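Local coordinates for major capsid protein P2 (Pseudoalteromonas phage pm2, PDB 2VVF) that forms the homotrimeric, double jelly-roll building block of the capsid of a marine, lipid-containing bacteriophage, at residues 145-150 with 255-260. Numbering follows the deposited sequence.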
loop_
_atom_site.group_PDB
_atom_site.type_symbol
_atom_site.label_atom_id
_atom_site.label_comp_id
_atom_site.label_asym_id
_atom_site.label_seq_id
_atom_site.Cartn_x
_atom_site.Cartn_y
_atom_site.Cartn_z
ATOM N N THR A 145 5.504 -19.022 -10.762
ATOM C CA THR A 145 6.644 -18.965 -9.851
ATOM C C THR A 145 7.073 -20.405 -9.589
ATOM O O THR A 145 6.244 -21.254 -9.261
ATOM C CB THR A 145 6.280 -18.262 -8.528
ATOM O OG1 THR A 145 5.984 -16.883 -8.777
ATOM C CG2 THR A 145 7.432 -18.359 -7.540
ATOM N N MET A 146 8.360 -20.688 -9.761
ATOM C CA MET A 146 8.867 -22.039 -9.557
ATOM C C MET A 146 9.906 -22.093 -8.446
ATOM O O MET A 146 11.089 -21.850 -8.675
ATOM C CB MET A 146 9.436 -22.602 -10.862
ATOM C CG MET A 146 8.384 -22.831 -11.931
ATOM S SD MET A 146 8.996 -22.530 -13.591
ATOM C CE MET A 146 7.449 -22.277 -14.486
ATOM N N ARG A 147 9.447 -22.405 -7.240
ATOM C CA ARG A 147 10.318 -22.484 -6.073
ATOM C C ARG A 147 11.135 -23.773 -6.096
ATOM O O ARG A 147 10.579 -24.872 -6.073
ATOM C CB ARG A 147 9.480 -22.405 -4.796
ATOM C CG ARG A 147 10.275 -22.205 -3.521
ATOM C CD ARG A 147 9.441 -22.595 -2.307
ATOM N NE ARG A 147 9.968 -22.035 -1.066
ATOM C CZ ARG A 147 10.748 -22.700 -0.221
ATOM N NH1 ARG A 147 11.097 -23.952 -0.485
ATOM N NH2 ARG A 147 11.183 -22.113 0.886
ATOM N N ARG A 148 12.457 -23.629 -6.154
ATOM C CA ARG A 148 13.355 -24.781 -6.203
ATOM C C ARG A 148 14.243 -24.883 -4.967
ATOM O O ARG A 148 14.649 -23.874 -4.391
ATOM C CB ARG A 148 14.204 -24.758 -7.475
ATOM C CG ARG A 148 13.428 -25.083 -8.740
ATOM C CD ARG A 148 12.362 -26.139 -8.483
ATOM N NE ARG A 148 11.286 -26.078 -9.469
ATOM C CZ ARG A 148 11.388 -26.528 -10.714
ATOM N NH1 ARG A 148 12.515 -27.087 -11.128
ATOM N NH2 ARG A 148 10.362 -26.421 -11.545
ATOM N N ASN A 149 14.542 -26.118 -4.574
ATOM C CA ASN A 149 15.344 -26.393 -3.389
ATOM C C ASN A 149 16.748 -26.872 -3.746
ATOM O O ASN A 149 16.919 -27.712 -4.629
ATOM C CB ASN A 149 14.647 -27.463 -2.539
ATOM C CG ASN A 149 14.726 -27.176 -1.056
ATOM O OD1 ASN A 149 15.259 -26.147 -0.636
ATOM N ND2 ASN A 149 14.190 -28.084 -0.250
ATOM N N PHE A 150 17.744 -26.352 -3.034
ATOM C CA PHE A 150 19.135 -26.746 -3.243
ATOM C C PHE A 150 19.865 -26.799 -1.902
ATOM O O PHE A 150 19.645 -25.957 -1.033
ATOM C CB PHE A 150 19.850 -25.773 -4.186
ATOM C CG PHE A 150 19.170 -25.600 -5.514
ATOM C CD1 PHE A 150 19.359 -26.523 -6.529
ATOM C CD2 PHE A 150 18.359 -24.504 -5.754
ATOM C CE1 PHE A 150 18.736 -26.367 -7.752
ATOM C CE2 PHE A 150 17.733 -24.342 -6.975
ATOM C CZ PHE A 150 17.923 -25.275 -7.976
ATOM N N GLU A 255 20.453 -24.481 3.067
ATOM C CA GLU A 255 19.395 -24.802 2.124
ATOM C C GLU A 255 19.164 -23.547 1.295
ATOM O O GLU A 255 18.700 -22.530 1.812
ATOM C CB GLU A 255 18.104 -25.203 2.841
ATOM C CG GLU A 255 16.985 -25.573 1.878
ATOM C CD GLU A 255 15.650 -25.791 2.561
ATOM O OE1 GLU A 255 15.621 -25.936 3.803
ATOM O OE2 GLU A 255 14.627 -25.841 1.845
ATOM N N ILE A 256 19.549 -23.602 0.025
ATOM C CA ILE A 256 19.398 -22.460 -0.866
ATOM C C ILE A 256 18.068 -22.515 -1.613
ATOM O O ILE A 256 17.831 -23.421 -2.413
ATOM C CB ILE A 256 20.583 -22.340 -1.849
ATOM C CG1 ILE A 256 21.913 -22.243 -1.092
ATOM C CG2 ILE A 256 20.403 -21.130 -2.755
ATOM C CD1 ILE A 256 21.985 -21.091 -0.118
ATOM N N ILE A 257 17.206 -21.536 -1.352
ATOM C CA ILE A 257 15.910 -21.457 -2.015
ATOM C C ILE A 257 15.995 -20.475 -3.176
ATOM O O ILE A 257 16.364 -19.317 -2.990
ATOM C CB ILE A 257 14.796 -21.038 -1.035
ATOM C CG1 ILE A 257 14.828 -21.918 0.215
ATOM C CG2 ILE A 257 13.431 -21.116 -1.710
ATOM C CD1 ILE A 257 14.716 -23.391 -0.082
ATOM N N VAL A 258 15.664 -20.941 -4.374
ATOM C CA VAL A 258 15.695 -20.086 -5.554
ATOM C C VAL A 258 14.304 -19.973 -6.163
ATOM O O VAL A 258 13.715 -20.969 -6.579
ATOM C CB VAL A 258 16.716 -20.583 -6.591
ATOM C CG1 VAL A 258 16.789 -19.621 -7.771
ATOM C CG2 VAL A 258 18.080 -20.766 -5.951
ATOM N N GLU A 259 13.778 -18.753 -6.198
ATOM C CA GLU A 259 12.461 -18.505 -6.767
ATOM C C GLU A 259 12.599 -18.165 -8.245
ATOM O O GLU A 259 12.891 -17.026 -8.606
ATOM C CB GLU A 259 11.767 -17.358 -6.031
ATOM C CG GLU A 259 11.358 -17.692 -4.608
ATOM C CD GLU A 259 10.577 -16.572 -3.951
ATOM O OE1 GLU A 259 9.391 -16.389 -4.298
ATOM O OE2 GLU A 259 11.151 -15.868 -3.094
ATOM N N TYR A 260 12.411 -19.167 -9.096
ATOM C CA TYR A 260 12.507 -18.972 -10.535
ATOM C C TYR A 260 11.174 -18.473 -11.079
ATOM O O TYR A 260 10.150 -18.539 -10.400
ATOM C CB TYR A 260 12.891 -20.280 -11.231
ATOM C CG TYR A 260 14.321 -20.711 -10.996
ATOM C CD1 TYR A 260 15.356 -20.202 -11.769
ATOM C CD2 TYR A 260 14.632 -21.648 -10.018
ATOM C CE1 TYR A 260 16.662 -20.605 -11.565
ATOM C CE2 TYR A 260 15.936 -22.056 -9.808
ATOM C CZ TYR A 260 16.944 -21.530 -10.581
ATOM O OH TYR A 260 18.241 -21.934 -10.371
#
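With CG opposite the backbone N (chi1 -169°) and the chain extended as far as NE, Arg147 reaches across to the neighbouring strand and lays its guanidinium over Ile257, whose CG2, itself anti to the backbone N, sits beneath the centre of that group, 3.5 Å from Arg147 CZ. At the rim, Arg147 NH1 is hydrogen-bonded to the carbonyl of Thr58. On the other face of the sheet, Phe150 and Tyr260 both carry CG beside the backbone N, and their rings meet at their edges, Phe150 CE2 lying 4.1 Å from Tyr260 CE2. Val258 touches both rings, CG2 3.7 Å from Phe150 CE2 and CG1 over one face of the tyrosine ring, offset toward its rim. The side chain of Arg148 crosses that of Tyr260 at about a right angle, CB at the edge of the ring and CG 3.9 Å from Tyr260 CD2; its NE is hydrogen-bonded to Leu56 O and its NH2 forms a salt bridge with the C-terminal carboxylate of Phe269. Antiparallel pairing sets this register: Arg148 N to Val258 O (3.0 Å) and Val258 N to Arg148 O (3.1 Å) are nearly straight bonds, whereas that from Phe150 N to Ile256 O is weak. One ladder thus builds two different faces of a jelly-roll sheet. Strand 252-263 lies between 143-154 and 171-178, where Glu259 OE2 is hydrogen-bonded to His176 NE2 and Ile256 packs on Ile175 and Ile177; strand 143-154 faces strand 54-59 of the N-terminal jelly roll through Met146, Arg147 and Arg148, at the junction of the two domains.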